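Local coordinates for protein Ac-ASP-7 (Ancylostoma caninum, PDB 3S6S) that is of unknown function but, as a secreted hookworm protein of the SCP/TAPS family, probably takes part in the interaction between parasite and host, at residues T78-D83 against M134-V139. Sequence-based numbering, arbitrary orientation.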
loop_
_atom_site.group_PDB
_atom_site.type_symbol
_atom_site.label_atom_id
_atom_site.label_comp_id
_atom_site.label_asym_id
_atom_site.label_seq_id
_atom_site.Cartn_x
_atom_site.Cartn_y
_atom_site.Cartn_z
ATOM N N THR A 78 4.702 6.708 2.397
ATOM C CA THR A 78 5.755 5.920 3.025
ATOM C C THR A 78 7.058 6.007 2.225
ATOM O O THR A 78 7.054 6.221 1.017
ATOM C CB THR A 78 5.371 4.439 3.200
ATOM O OG1 THR A 78 5.133 3.839 1.912
ATOM C CG2 THR A 78 4.139 4.314 4.104
ATOM N N ARG A 79 8.178 5.845 2.911
ATOM C CA ARG A 79 9.467 5.862 2.250
ATOM C C ARG A 79 10.275 4.682 2.724
ATOM O O ARG A 79 10.205 4.298 3.880
ATOM C CB ARG A 79 10.213 7.157 2.556
ATOM C CG ARG A 79 9.303 8.356 2.611
ATOM C CD ARG A 79 10.053 9.597 3.042
ATOM N NE ARG A 79 10.477 10.333 1.867
ATOM C CZ ARG A 79 9.851 11.406 1.414
ATOM N NH1 ARG A 79 8.779 11.867 2.070
ATOM N NH2 ARG A 79 10.311 12.017 0.321
ATOM N N PHE A 80 11.036 4.091 1.818
ATOM C CA PHE A 80 11.953 3.038 2.222
ATOM C C PHE A 80 13.147 2.992 1.281
ATOM O O PHE A 80 13.011 3.204 0.071
ATOM C CB PHE A 80 11.237 1.687 2.384
ATOM C CG PHE A 80 10.322 1.329 1.245
ATOM C CD1 PHE A 80 9.034 1.846 1.183
ATOM C CD2 PHE A 80 10.740 0.441 0.246
ATOM C CE1 PHE A 80 8.178 1.500 0.133
ATOM C CE2 PHE A 80 9.893 0.096 -0.814
ATOM C CZ PHE A 80 8.613 0.620 -0.871
ATOM N N SER A 81 14.322 2.776 1.864
ATOM C CA SER A 81 15.584 2.829 1.128
ATOM C C SER A 81 16.671 1.975 1.759
ATOM O O SER A 81 16.526 1.476 2.878
ATOM C CB SER A 81 16.086 4.263 1.017
ATOM O OG SER A 81 15.378 5.123 1.882
ATOM N N GLY A 82 17.772 1.815 1.034
ATOM C CA GLY A 82 18.890 1.044 1.536
ATOM C C GLY A 82 20.001 0.894 0.527
ATOM O O GLY A 82 19.765 0.892 -0.686
ATOM N N ASP A 83 21.224 0.776 1.029
ATOM C CA ASP A 83 22.360 0.478 0.175
ATOM C C ASP A 83 22.298 -0.991 -0.195
ATOM O O ASP A 83 21.800 -1.814 0.573
ATOM C CB ASP A 83 23.669 0.794 0.890
ATOM C CG ASP A 83 23.826 2.272 1.188
ATOM O OD1 ASP A 83 23.397 3.097 0.357
ATOM O OD2 ASP A 83 24.371 2.611 2.257
ATOM N N MET A 134 18.969 2.466 -3.344
ATOM C CA MET A 134 17.636 2.721 -3.867
ATOM C C MET A 134 16.769 3.496 -2.879
ATOM O O MET A 134 16.853 3.291 -1.670
ATOM C CB MET A 134 16.944 1.419 -4.243
ATOM C CG MET A 134 16.841 0.406 -3.123
ATOM S SD MET A 134 15.942 -1.023 -3.752
ATOM C CE MET A 134 16.593 -1.121 -5.423
ATOM N N ASP A 135 15.934 4.379 -3.416
ATOM C CA ASP A 135 14.950 5.101 -2.626
ATOM C C ASP A 135 13.555 4.931 -3.209
ATOM O O ASP A 135 13.342 5.167 -4.399
ATOM C CB ASP A 135 15.300 6.577 -2.582
ATOM C CG ASP A 135 16.577 6.835 -1.842
ATOM O OD1 ASP A 135 17.492 7.427 -2.439
ATOM O OD2 ASP A 135 16.666 6.453 -0.658
ATOM N N TRP A 136 12.609 4.520 -2.366
ATOM C CA TRP A 136 11.213 4.368 -2.780
ATOM C C TRP A 136 10.291 5.286 -1.972
ATOM O O TRP A 136 10.476 5.463 -0.766
ATOM C CB TRP A 136 10.763 2.917 -2.604
ATOM C CG TRP A 136 11.441 1.970 -3.541
ATOM C CD1 TRP A 136 12.640 1.324 -3.346
ATOM C CD2 TRP A 136 10.979 1.568 -4.835
ATOM N NE1 TRP A 136 12.941 0.542 -4.437
ATOM C CE2 TRP A 136 11.943 0.678 -5.368
ATOM C CE3 TRP A 136 9.853 1.881 -5.603
ATOM C CZ2 TRP A 136 11.804 0.091 -6.625
ATOM C CZ3 TRP A 136 9.721 1.300 -6.859
ATOM C CH2 TRP A 136 10.692 0.418 -7.356
ATOM N N VAL A 137 9.309 5.894 -2.630
ATOM C CA VAL A 137 8.158 6.357 -1.873
ATOM C C VAL A 137 6.880 5.715 -2.361
ATOM O O VAL A 137 6.721 5.416 -3.545
ATOM C CB VAL A 137 8.029 7.939 -1.702
ATOM C CG1 VAL A 137 9.313 8.670 -2.067
ATOM C CG2 VAL A 137 6.818 8.499 -2.421
ATOM N N CYS A 138 5.984 5.463 -1.412
ATOM C CA CYS A 138 4.605 5.126 -1.724
ATOM C C CYS A 138 3.671 6.232 -1.252
ATOM O O CYS A 138 3.872 6.878 -0.205
ATOM C CB CYS A 138 4.200 3.787 -1.127
ATOM S SG CYS A 138 5.115 2.409 -1.831
ATOM N N VAL A 139 2.654 6.436 -2.070
ATOM C CA VAL A 139 1.638 7.434 -1.869
ATOM C C VAL A 139 0.296 6.708 -1.808
ATOM O O VAL A 139 0.001 5.818 -2.628
ATOM C CB VAL A 139 1.659 8.476 -3.023
ATOM C CG1 VAL A 139 0.308 9.138 -3.167
ATOM C CG2 VAL A 139 2.791 9.504 -2.801
HETATM O O HOH W 1 12.809 6.828 0.228
#
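Phe80 leans across the strand boundary and lays one face of its ring on Trp136, its partner in an antiparallel hydrogen-bonded pair, illustrating how a large aromatic can cover its neighbour in a sheet. CG of Phe80 sits between the backbone N and the carbonyl carbon (chi1 47°), which swings the ring over the adjoining strand. There Trp136 CB lies under the face in a CH-pi contact, 3.6 Å from the ring centroid, offset toward the rim. CG of Trp136 is anti to the carbonyl carbon (chi1 -68°), and beyond CG and CD1, which stay close to Phe80 CE2, the indole runs away from the phenyl ring; its five-membered ring is within 11° of parallel to the phenyl ring but displaced so far that there is little stacking between them. Met134 SD lies in plane at the indole edge and accepts a weak hydrogen bond from Trp136 NE1, 3.5 Å long, which may help to set the ring's rotation. Cys138 SG comes to the phenyl ring's edge, near its plane, 3.8 Å from Phe80 CE1, and the same sulfur is tied by a disulfide to Cys119 on strand 116-123. These residues belong to the central sheet of the alpha-beta-alpha sandwich of the SCP/TAPS fold, in which 76-83 is an outermost strand; Phe80 and Trp136 point to the face packed by helices 16-34 and 88-99. Thr78 shares that face, its OG1 3.2 Å from Cys138 CB and hydrogen-bonded to Tyr140 OH. Backbone pairing is regular, with Trp136 N to Phe80 O at 2.8 Å and Phe80 N to Trp136 O at 3.0 Å. On the reverse face, with Arg79, Ser81, Asp135 and Val137, a water donates to Trp136 O over 2.9 Å, while Asp135 OD1 forms salt bridges with Arg122 and Arg124.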